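PDB 2JEN: endo-beta-1,4-glucanase from Bacillus licheniformis, which hydrolyses beta-1,4-glucan chains, including the xyloglucan of plant cell walls, as a family 12 glycoside hydrolase. Local coordinates for residues W159-T163 and I203-T208; V172-I177 and Y221-K226; F49-A55 and V86-P90. The protein carries 1 engineered substitution. All blocks are in the same frame, centred on the assembly; numbering follows the deposited sequence. Where two conformers were deposited one is given.

Interaction 1. Residues W159-T163 and I203-T208; sequences WLNNT and IRTANT. With GLC (alpha-D-glucopyranose), chain C.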
loop_
_atom_site.group_PDB
_atom_site.type_symbol
_atom_site.label_atom_id
_atom_site.label_comp_id
_atom_site.label_asym_id
_atom_site.label_seq_id
_atom_site.Cartn_x
_atom_site.Cartn_y
_atom_site.Cartn_z
ATOM N N TRP A 159 4.865 -22.262 25.078
ATOM C CA TRP A 159 4.411 -20.884 25.020
ATOM C C TRP A 159 5.150 -20.022 26.044
ATOM O O TRP A 159 5.045 -20.240 27.259
ATOM C CB TRP A 159 2.909 -20.726 25.279
ATOM C CG TRP A 159 1.965 -21.457 24.374
ATOM C CD1 TRP A 159 2.164 -22.621 23.680
ATOM C CD2 TRP A 159 0.606 -21.088 24.161
ATOM N NE1 TRP A 159 1.008 -22.967 23.008
ATOM C CE2 TRP A 159 0.039 -22.044 23.302
ATOM C CE3 TRP A 159 -0.179 -20.044 24.612
ATOM C CZ2 TRP A 159 -1.291 -21.981 22.885
ATOM C CZ3 TRP A 159 -1.513 -19.978 24.181
ATOM C CH2 TRP A 159 -2.041 -20.963 23.339
ATOM N N LEU A 160 5.899 -19.046 25.548
ATOM C CA LEU A 160 6.570 -18.058 26.375
ATOM C C LEU A 160 5.699 -16.853 26.637
ATOM O O LEU A 160 5.963 -16.093 27.565
ATOM C CB LEU A 160 7.876 -17.644 25.730
ATOM C CG LEU A 160 8.905 -18.731 25.484
ATOM C CD1 LEU A 160 10.210 -18.156 24.915
ATOM C CD2 LEU A 160 9.179 -19.617 26.719
ATOM N N ASN A 161 4.663 -16.669 25.814
ATOM C CA ASN A 161 3.705 -15.600 26.004
ATOM C C ASN A 161 2.336 -16.160 25.710
ATOM O O ASN A 161 2.151 -16.837 24.699
ATOM C CB ASN A 161 4.003 -14.428 25.043
ATOM C CG ASN A 161 3.014 -13.263 25.172
ATOM O OD1 ASN A 161 1.824 -13.431 24.906
ATOM N ND2 ASN A 161 3.512 -12.093 25.578
ATOM N N ASN A 162 1.366 -15.872 26.590
ATOM C CA ASN A 162 -0.045 -16.111 26.317
ATOM C C ASN A 162 -0.755 -14.799 26.551
ATOM O O ASN A 162 -0.740 -14.285 27.693
ATOM C CB ASN A 162 -0.634 -17.202 27.248
ATOM C CG ASN A 162 -2.047 -17.527 26.940
ATOM O OD1 ASN A 162 -2.607 -17.028 25.955
ATOM N ND2 ASN A 162 -2.691 -18.312 27.819
ATOM N N THR A 163 -1.361 -14.220 25.511
ATOM C CA THR A 163 -2.121 -12.999 25.646
ATOM C C THR A 163 -3.545 -13.245 25.196
ATOM O O THR A 163 -3.874 -13.233 24.010
ATOM C CB THR A 163 -1.458 -11.841 24.885
ATOM O OG1 THR A 163 -0.146 -11.622 25.441
ATOM C CG2 THR A 163 -2.287 -10.553 25.022
ATOM N N ILE A 203 2.537 -24.126 28.759
ATOM C CA ILE A 203 2.281 -22.682 28.826
ATOM C C ILE A 203 2.926 -22.101 30.062
ATOM O O ILE A 203 2.580 -22.464 31.192
ATOM C CB ILE A 203 0.773 -22.341 28.759
ATOM C CG1 ILE A 203 0.227 -22.766 27.396
ATOM C CG2 ILE A 203 0.512 -20.810 29.033
ATOM C CD1 ILE A 203 -1.224 -22.492 27.186
ATOM N N ARG A 204 3.885 -21.229 29.882
ATOM C CA ARG A 204 4.598 -20.699 31.048
ATOM C C ARG A 204 3.636 -20.032 31.965
ATOM O O ARG A 204 2.711 -19.387 31.529
ATOM C CB ARG A 204 5.733 -19.752 30.619
ATOM C CG ARG A 204 6.797 -19.591 31.696
ATOM C CD ARG A 204 7.917 -18.695 31.179
ATOM N NE ARG A 204 8.984 -18.499 32.183
ATOM C CZ ARG A 204 9.019 -17.531 33.087
ATOM N NH1 ARG A 204 8.081 -16.624 33.207
ATOM N NH2 ARG A 204 10.064 -17.489 33.939
ATOM N N THR A 205 3.817 -20.181 33.298
ATOM C CA THR A 205 2.797 -19.659 34.216
ATOM C C THR A 205 2.756 -18.148 34.263
ATOM O O THR A 205 1.718 -17.578 34.629
ATOM C CB THR A 205 2.966 -20.218 35.642
ATOM O OG1 THR A 205 4.291 -19.957 36.089
ATOM C CG2 THR A 205 2.736 -21.735 35.651
ATOM N N ALA A 206 3.836 -17.494 33.804
ATOM C CA ALA A 206 3.861 -16.043 33.564
ATOM C C ALA A 206 4.636 -15.850 32.269
ATOM O O ALA A 206 5.472 -16.663 31.924
ATOM C CB ALA A 206 4.549 -15.309 34.710
ATOM N N ASN A 207 4.345 -14.759 31.559
ATOM C CA ASN A 207 5.040 -14.500 30.307
ATOM C C ASN A 207 6.500 -14.181 30.556
ATOM O O ASN A 207 6.852 -13.602 31.597
ATOM C CB ASN A 207 4.381 -13.360 29.577
ATOM C CG ASN A 207 2.971 -13.677 29.130
ATOM O OD1 ASN A 207 2.555 -14.843 29.039
ATOM N ND2 ASN A 207 2.201 -12.608 28.842
ATOM N N THR A 208 7.350 -14.532 29.594
ATOM C CA THR A 208 8.748 -14.135 29.613
ATOM C C THR A 208 9.215 -13.739 28.236
ATOM O O THR A 208 8.752 -14.330 27.247
ATOM C CB THR A 208 9.654 -15.266 30.172
ATOM O OG1 THR A 208 10.976 -14.761 30.416
ATOM C CG2 THR A 208 9.737 -16.521 29.291
HETATM C C1 GLC C . -5.932 -23.553 19.637
HETATM C C2 GLC C . -4.529 -23.420 20.180
HETATM C C3 GLC C . -3.503 -23.388 19.073
HETATM C C4 GLC C . -3.716 -24.504 18.049
HETATM C C5 GLC C . -5.203 -24.549 17.657
HETATM C C6 GLC C . -5.478 -25.737 16.739
HETATM O O2 GLC C . -4.432 -22.215 20.908
HETATM O O3 GLC C . -2.228 -23.529 19.644
HETATM O O4 GLC C . -2.859 -24.302 16.926
HETATM O O5 GLC C . -5.991 -24.716 18.814
HETATM O O6 GLC C . -6.760 -25.566 16.132
HETATM O O HOH W 1 -0.153 -10.817 28.034
#

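Interaction 2. Residues V172-I177 and Y221-K226; sequences VETVSI and YLADSK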
loop_
_atom_site.group_PDB
_atom_site.type_symbol
_atom_site.label_atom_id
_atom_site.label_comp_id
_atom_site.label_asym_id
_atom_site.label_seq_id
_atom_site.Cartn_x
_atom_site.Cartn_y
_atom_site.Cartn_z
ATOM N N VAL A 172 -3.648 -30.785 32.179
ATOM C CA VAL A 172 -3.142 -31.947 32.877
ATOM C C VAL A 172 -2.674 -31.578 34.286
ATOM O O VAL A 172 -3.231 -32.050 35.303
ATOM C CB VAL A 172 -1.988 -32.604 32.097
ATOM C CG1 VAL A 172 -1.510 -33.858 32.843
ATOM C CG2 VAL A 172 -2.424 -32.951 30.658
ATOM N N GLU A 173 -1.647 -30.756 34.354
ATOM C CA GLU A 173 -0.946 -30.394 35.567
ATOM C C GLU A 173 0.055 -29.292 35.280
ATOM O O GLU A 173 0.342 -28.988 34.121
ATOM C CB GLU A 173 -0.208 -31.604 36.143
ATOM C CG GLU A 173 0.944 -32.091 35.312
ATOM C CD GLU A 173 1.396 -33.513 35.621
ATOM O OE1 GLU A 173 0.784 -34.156 36.493
ATOM O OE2 GLU A 173 2.358 -34.005 34.978
ATOM N N THR A 174 0.586 -28.697 36.346
ATOM C CA THR A 174 1.672 -27.737 36.288
ATOM C C THR A 174 2.955 -28.420 36.676
ATOM O O THR A 174 3.003 -29.176 37.664
ATOM C CB THR A 174 1.362 -26.525 37.120
ATOM O OG1 THR A 174 0.178 -25.910 36.601
ATOM C CG2 THR A 174 2.493 -25.506 37.125
ATOM N N VAL A 175 4.000 -28.205 35.881
ATOM C CA VAL A 175 5.292 -28.857 36.058
ATOM C C VAL A 175 6.424 -27.864 36.020
ATOM O O VAL A 175 6.310 -26.800 35.393
ATOM C CB VAL A 175 5.563 -29.930 34.966
ATOM C CG1 VAL A 175 4.450 -30.897 34.932
ATOM C CG2 VAL A 175 5.714 -29.267 33.557
ATOM N N SER A 176 7.503 -28.181 36.710
ATOM C CA SER A 176 8.760 -27.404 36.599
ATOM C C SER A 176 9.713 -28.174 35.702
ATOM O O SER A 176 10.099 -29.291 36.017
ATOM C CB SER A 176 9.365 -27.186 37.988
ATOM O OG SER A 176 10.551 -26.408 37.954
ATOM N N ILE A 177 10.063 -27.571 34.549
ATOM C CA ILE A 177 11.020 -28.148 33.617
ATOM C C ILE A 177 11.945 -27.049 33.171
ATOM O O ILE A 177 11.493 -25.945 32.774
ATOM C CB ILE A 177 10.307 -28.747 32.379
ATOM C CG1 ILE A 177 9.368 -29.894 32.754
ATOM C CG2 ILE A 177 11.339 -29.215 31.336
ATOM C CD1 ILE A 177 8.543 -30.444 31.579
ATOM N N TYR A 221 10.080 -35.672 29.558
ATOM C CA TYR A 221 8.878 -35.635 30.408
ATOM C C TYR A 221 7.763 -36.384 29.715
ATOM O O TYR A 221 7.127 -37.240 30.315
ATOM C CB TYR A 221 8.490 -34.202 30.765
ATOM C CG TYR A 221 7.076 -34.015 31.236
ATOM C CD1 TYR A 221 6.724 -34.255 32.567
ATOM C CD2 TYR A 221 6.055 -33.617 30.373
ATOM C CE1 TYR A 221 5.422 -34.011 33.019
ATOM C CE2 TYR A 221 4.791 -33.378 30.805
ATOM C CZ TYR A 221 4.461 -33.598 32.117
ATOM O OH TYR A 221 3.175 -33.362 32.498
ATOM N N LEU A 222 7.499 -36.102 28.453
ATOM C CA LEU A 222 6.390 -36.750 27.771
ATOM C C LEU A 222 6.590 -38.262 27.621
ATOM O O LEU A 222 5.638 -39.022 27.744
ATOM C CB LEU A 222 6.161 -36.066 26.411
ATOM C CG LEU A 222 5.680 -34.627 26.449
ATOM C CD1 LEU A 222 5.742 -34.044 25.020
ATOM C CD2 LEU A 222 4.296 -34.505 27.041
ATOM N N ALA A 223 7.813 -38.681 27.326
ATOM C CA ALA A 223 8.115 -40.088 27.105
ATOM C C ALA A 223 8.250 -40.854 28.403
ATOM O O ALA A 223 7.560 -41.865 28.605
ATOM C CB ALA A 223 9.392 -40.205 26.269
ATOM N N ASP A 224 9.124 -40.388 29.281
ATOM C CA ASP A 224 9.501 -41.182 30.464
ATOM C C ASP A 224 8.568 -40.926 31.639
ATOM O O ASP A 224 8.323 -41.843 32.452
ATOM C CB ASP A 224 10.922 -40.806 30.890
ATOM C CG ASP A 224 11.975 -41.149 29.857
ATOM O OD1 ASP A 224 11.791 -42.133 29.117
ATOM O OD2 ASP A 224 12.991 -40.395 29.781
ATOM N N SER A 225 8.085 -39.704 31.827
ATOM C CA SER A 225 7.215 -39.413 32.968
ATOM C C SER A 225 5.763 -39.698 32.672
ATOM O O SER A 225 5.048 -40.246 33.521
ATOM C CB SER A 225 7.374 -37.982 33.454
ATOM O OG SER A 225 8.699 -37.757 33.849
ATOM N N LYS A 226 5.282 -39.370 31.470
ATOM C CA LYS A 226 3.856 -39.510 31.153
ATOM C C LYS A 226 3.507 -40.703 30.264
ATOM O O LYS A 226 2.340 -41.020 30.113
ATOM C CB LYS A 226 3.335 -38.222 30.491
ATOM C CG LYS A 226 3.670 -36.967 31.244
ATOM C CD LYS A 226 3.219 -36.912 32.718
ATOM C CE LYS A 226 1.728 -36.849 32.895
ATOM N NZ LYS A 226 1.348 -36.673 34.350
#

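Interaction 3. Residues F49-A55 and V86-P90; sequences FNNVWGA and VKAYP. With XYS (alpha-D-xylopyranose), chain B; GLC (alpha-D-glucopyranose), chain D; GLC (alpha-D-glucopyranose), chain E.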
loop_
_atom_site.group_PDB
_atom_site.type_symbol
_atom_site.label_atom_id
_atom_site.label_comp_id
_atom_site.label_asym_id
_atom_site.label_seq_id
_atom_site.Cartn_x
_atom_site.Cartn_y
_atom_site.Cartn_z
ATOM N N PHE A 49 9.271 -17.318 8.069
ATOM C CA PHE A 49 8.202 -17.849 7.224
ATOM C C PHE A 49 6.897 -17.078 7.435
ATOM O O PHE A 49 6.395 -16.976 8.557
ATOM C CB PHE A 49 7.995 -19.327 7.610
ATOM C CG PHE A 49 7.029 -20.107 6.743
ATOM C CD1 PHE A 49 6.930 -19.903 5.376
ATOM C CD2 PHE A 49 6.280 -21.108 7.308
ATOM C CE1 PHE A 49 6.060 -20.670 4.603
ATOM C CE2 PHE A 49 5.400 -21.844 6.532
ATOM C CZ PHE A 49 5.301 -21.636 5.197
ATOM N N ASN A 50 6.371 -16.499 6.353
ATOM C CA ASN A 50 5.150 -15.701 6.409
ATOM C C ASN A 50 3.962 -16.642 6.353
ATOM O O ASN A 50 3.193 -16.704 5.375
ATOM C CB ASN A 50 5.126 -14.650 5.292
ATOM C CG ASN A 50 4.245 -13.483 5.640
ATOM O OD1 ASN A 50 4.023 -13.218 6.833
ATOM N ND2 ASN A 50 3.844 -12.695 4.663
ATOM N N ASN A 51 3.795 -17.409 7.441
ATOM C CA ASN A 51 2.824 -18.505 7.524
ATOM C C ASN A 51 1.455 -17.966 7.878
ATOM O O ASN A 51 1.279 -17.436 8.968
ATOM C CB ASN A 51 3.306 -19.503 8.583
ATOM C CG ASN A 51 2.403 -20.676 8.778
ATOM O OD1 ASN A 51 1.263 -20.653 8.406
ATOM N ND2 ASN A 51 2.938 -21.709 9.406
ATOM N N VAL A 52 0.516 -18.072 6.931
ATOM C CA VAL A 52 -0.827 -17.563 7.077
ATOM C C VAL A 52 -1.850 -18.695 6.942
ATOM O O VAL A 52 -2.894 -18.534 6.309
ATOM C CB VAL A 52 -1.107 -16.392 6.115
ATOM C CG1 VAL A 52 -0.194 -15.218 6.474
ATOM C CG2 VAL A 52 -0.934 -16.756 4.634
ATOM N N TRP A 53 -1.596 -19.815 7.627
ATOM C CA TRP A 53 -2.340 -21.027 7.373
ATOM C C TRP A 53 -3.834 -20.949 7.678
ATOM O O TRP A 53 -4.619 -21.715 7.116
ATOM C CB TRP A 53 -1.764 -22.200 8.137
ATOM C CG TRP A 53 -1.890 -22.221 9.622
ATOM C CD1 TRP A 53 -0.995 -21.722 10.544
ATOM C CD2 TRP A 53 -2.920 -22.859 10.383
ATOM N NE1 TRP A 53 -1.423 -22.020 11.817
ATOM C CE2 TRP A 53 -2.581 -22.724 11.734
ATOM C CE3 TRP A 53 -4.063 -23.580 10.034
ATOM C CZ2 TRP A 53 -3.357 -23.256 12.757
ATOM C CZ3 TRP A 53 -4.852 -24.098 11.054
ATOM C CH2 TRP A 53 -4.491 -23.912 12.396
ATOM N N GLY A 54 -4.232 -20.044 8.554
ATOM C CA GLY A 54 -5.608 -19.928 9.013
ATOM C C GLY A 54 -6.377 -18.781 8.419
ATOM O O GLY A 54 -7.402 -18.387 8.952
ATOM N N ALA A 55 -5.880 -18.212 7.320
ATOM C CA ALA A 55 -6.399 -16.942 6.801
ATOM C C ALA A 55 -7.505 -17.032 5.769
ATOM O O ALA A 55 -8.046 -16.000 5.372
ATOM C CB ALA A 55 -5.239 -16.165 6.221
ATOM N N VAL A 86 -6.847 -19.864 14.982
ATOM C CA VAL A 86 -5.536 -19.326 14.650
ATOM C C VAL A 86 -5.542 -18.859 13.191
ATOM O O VAL A 86 -5.874 -19.646 12.308
ATOM C CB VAL A 86 -4.433 -20.385 14.861
ATOM C CG1 VAL A 86 -3.079 -19.853 14.375
ATOM C CG2 VAL A 86 -4.338 -20.799 16.330
ATOM N N LYS A 87 -5.244 -17.570 12.964
ATOM C CA LYS A 87 -5.203 -17.047 11.610
ATOM C C LYS A 87 -3.867 -17.278 10.927
ATOM O O LYS A 87 -3.812 -17.470 9.710
ATOM C CB LYS A 87 -5.502 -15.554 11.575
ATOM C CG LYS A 87 -6.814 -15.144 12.288
ATOM C CD LYS A 87 -8.010 -15.992 11.910
ATOM C CE LYS A 87 -9.324 -15.522 12.571
ATOM N NZ LYS A 87 -9.293 -15.688 14.075
ATOM N N ALA A 88 -2.799 -17.228 11.718
ATOM C CA ALA A 88 -1.452 -17.189 11.172
ATOM C C ALA A 88 -0.455 -17.605 12.243
ATOM O O ALA A 88 -0.747 -17.478 13.449
ATOM C CB ALA A 88 -1.135 -15.749 10.676
ATOM N N TYR A 89 0.717 -18.080 11.797
ATOM C CA TYR A 89 1.829 -18.386 12.683
ATOM C C TYR A 89 3.114 -17.909 12.005
ATOM O O TYR A 89 3.975 -18.714 11.629
ATOM C CB TYR A 89 1.868 -19.878 12.972
ATOM C CG TYR A 89 2.967 -20.365 13.918
ATOM C CD1 TYR A 89 3.098 -19.867 15.217
ATOM C CD2 TYR A 89 3.902 -21.296 13.511
ATOM C CE1 TYR A 89 4.056 -20.352 16.100
ATOM C CE2 TYR A 89 4.873 -21.780 14.375
ATOM C CZ TYR A 89 4.991 -21.249 15.643
ATOM O OH TYR A 89 5.940 -21.773 16.486
ATOM N N PRO A 90 3.257 -16.590 11.844
ATOM C CA PRO A 90 4.566 -16.086 11.406
ATOM C C PRO A 90 5.611 -16.606 12.390
ATOM O O PRO A 90 5.379 -16.628 13.606
ATOM C CB PRO A 90 4.416 -14.550 11.489
ATOM C CG PRO A 90 3.271 -14.346 12.498
ATOM C CD PRO A 90 2.338 -15.518 12.240
HETATM C C1 XYS B . 0.001 -23.631 4.450
HETATM C C2 XYS B . -0.777 -22.705 3.522
HETATM C C3 XYS B . -0.045 -21.374 3.312
HETATM C C4 XYS B . 0.439 -20.866 4.675
HETATM C C5 XYS B . 1.222 -21.898 5.499
HETATM O O2 XYS B . -0.935 -23.354 2.250
HETATM O O3 XYS B . -0.827 -20.346 2.667
HETATM O O4 XYS B . 1.152 -19.668 4.516
HETATM O O5 XYS B . 0.448 -23.038 5.626
HETATM C C1 GLC D . -0.044 -25.433 11.598
HETATM C C2 GLC D . 1.042 -25.161 10.575
HETATM C C3 GLC D . 0.460 -25.081 9.186
HETATM C C4 GLC D . -0.312 -26.373 8.926
HETATM C C5 GLC D . -1.391 -26.553 10.008
HETATM C C6 GLC D . -2.068 -27.918 9.815
HETATM O O2 GLC D . 1.804 -23.990 10.869
HETATM O O3 GLC D . 1.516 -24.799 8.253
HETATM O O4 GLC D . -0.959 -26.354 7.687
HETATM O O5 GLC D . -0.751 -26.629 11.266
HETATM O O6 GLC D . -3.393 -27.763 9.359
HETATM C C1 GLC E . -0.384 -26.145 16.828
HETATM C C2 GLC E . -1.174 -26.911 15.770
HETATM C C3 GLC E . -0.371 -26.935 14.496
HETATM C C4 GLC E . -0.171 -25.499 14.023
HETATM C C5 GLC E . 0.582 -24.796 15.160
HETATM C C6 GLC E . 1.053 -23.375 14.825
HETATM O O1 GLC E . -1.020 -26.121 18.075
HETATM O O2 GLC E . -1.435 -28.265 16.063
HETATM O O3 GLC E . -1.083 -27.814 13.624
HETATM O O4 GLC E . 0.638 -25.463 12.868
HETATM O O5 GLC E . -0.226 -24.820 16.328
HETATM O O6 GLC E . -0.013 -22.556 14.395
#

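Interaction 1. Residues W159-T163 and I203-T208
W159 and I203 sit opposite each other on neighbouring parallel strands, their CA atoms 4.7 Å apart, and R204 N gives a hydrogen bond to W159 O; beyond the corner that the chain turns at L160 the partner segment is loop, but T208 N still bonds to L160 O. L160 and N161 both face A134 on the far side, a classic beta bulge. The two side chains of the first pair lie side by side, pointing the same way. In one of its two conformers, I203 lays CG1 and CD1 over one face of the indole: CD1 is 3.8 Å from the centroid of the six-membered W159 ring and 14° off its normal, a CH-pi contact. It gets there because CG1 stands beside the backbone N (chi1 -64°), with the rest of the chain extended. At the rim of the same ring, CH2 comes 3.6 Å from O2 of a bound glucose, which is also held by E243 and G166. Past the corner, N207 does the work with its amide. Its OD1 takes N162 N at 2.9 Å, from a donor standing well above the carbonyl plane. Its flat face stacks on the amide of N161, the two planes 18° apart, and a water on T163 OG1 meets N207 ND2 weakly. N162 OD1 is taken up by A165 N. L160 CD2 meets T208 CG2 at 4.1 Å, and the same side chain also packs on V122 and Y124 of the other sheet of this jelly-roll sandwich. Chemically, then, an aliphatic arm backs the sugar-binding tryptophan on one face, while a side-chain amide takes over the backbone acceptor's role where regular pairing stops.

Interaction 2. Residues V172-I177 and Y221-K226
Y221 reaches from helix 215-225 across to strand 170-177, and its atoms meet a different strand residue at each stage. With CG anti to the backbone N (chi1 161°), the ring is placed between I177 and E173. CB starts against I177 CD1 at 3.8 Å, and the same methyl still touches CG. Further along, CE1 lies 3.8 Å from V175 CG1, which comes in obliquely to the ring, so the two aliphatic residues support the tyrosine along its length. At the tip, OH donates to E173 OE2 at 2.7 Å. The oxygen lies near the ring plane; seen from the glutamate, the hydroxyl comes in on the anti side of OE2, with carboxylate and ring planes 52° apart. OE2 is shared: K226 NZ closes a salt bridge to it at 2.9 Å, arriving from above the carboxylate plane. K226 can do this because its chain folds at chi2 and chi3 and passes over the tyrosine, CG standing 3.6 Å above the plane of the ring near its rim. Its backbone is placed by the wider, pi-type turn that ends the helix, in which K226 N bonds to Y221 O. The axes of strand 172-177 and helix 221-225 cross at 103° and come no nearer than 12.5 Å, so long side chains bridge the gap. At the partly exposed end of this aliphatic contact OE2 takes both a tyrosine hydroxyl and a lysine amine, two donors that should help keep E173 ionised and hold OE2 in place.

Interaction 3. Residues F49-A55 and V86-P90
The carbonyl oxygen of N51 is gripped from a loop and a strand: Y89 N donates to it at 3.0 Å, and Q63 NE2 of strand 62-67 adds a weak bond, while A88 CB lies 3.4 Å from N51 O. Three residues on, G54 N makes a weak bond to K87 O, and G54 CA, 3.3 Å from V86 O, brings a hydrogen almost straight at that oxygen. The type I turn from V52 to A55 is thus pressed close against the second loop. These loops line the substrate cleft of the family 12 jelly-roll, and the groups they fix take hold of the bound sugars. W53 lies flat between protein and ligand: V86 O is over one face, and the opposite face carries a glucose, its C1 3.6 Å above the plane. The indole NE1 donates to O6 of a second glucose at 3.0 Å, and V86 CB packs on CZ2 at 3.7 Å. N51 holds CG anti to its own N (chi1 180°), which turns ND2 to O2 of the first glucose, 2.9 Å away, while V52 N binds O4 of a xylose at a nearly straight 172°. Y89 offers a ring face to C6 of the second glucose; its hydroxyl is anchored on A135 O and its side chain also touches E239 and E243.

Interaction 3 is buried, whereas interaction 1 is part buried, part open, and interaction 2 is a surface contact. The chemistry follows: loop backbone and sugar-facing aromatics in 49-55 with 86-90, strand pairing that gives way to side-chain amides in 159-163 with 203-208, a charge pair on an aliphatic footing in 172-177 with 221-226. Interactions 1 and 2 involve the same mixed sheet, their segments alternate along the chain, and they touch where T205 CG2 meets T174 CG2 at 4.1 Å. Interactions 1 and 3 do not touch, yet each supplies a tryptophan to the glycan site; interaction 2, its centre about 29 Å from that of interaction 3, lies across the chain's centre from it.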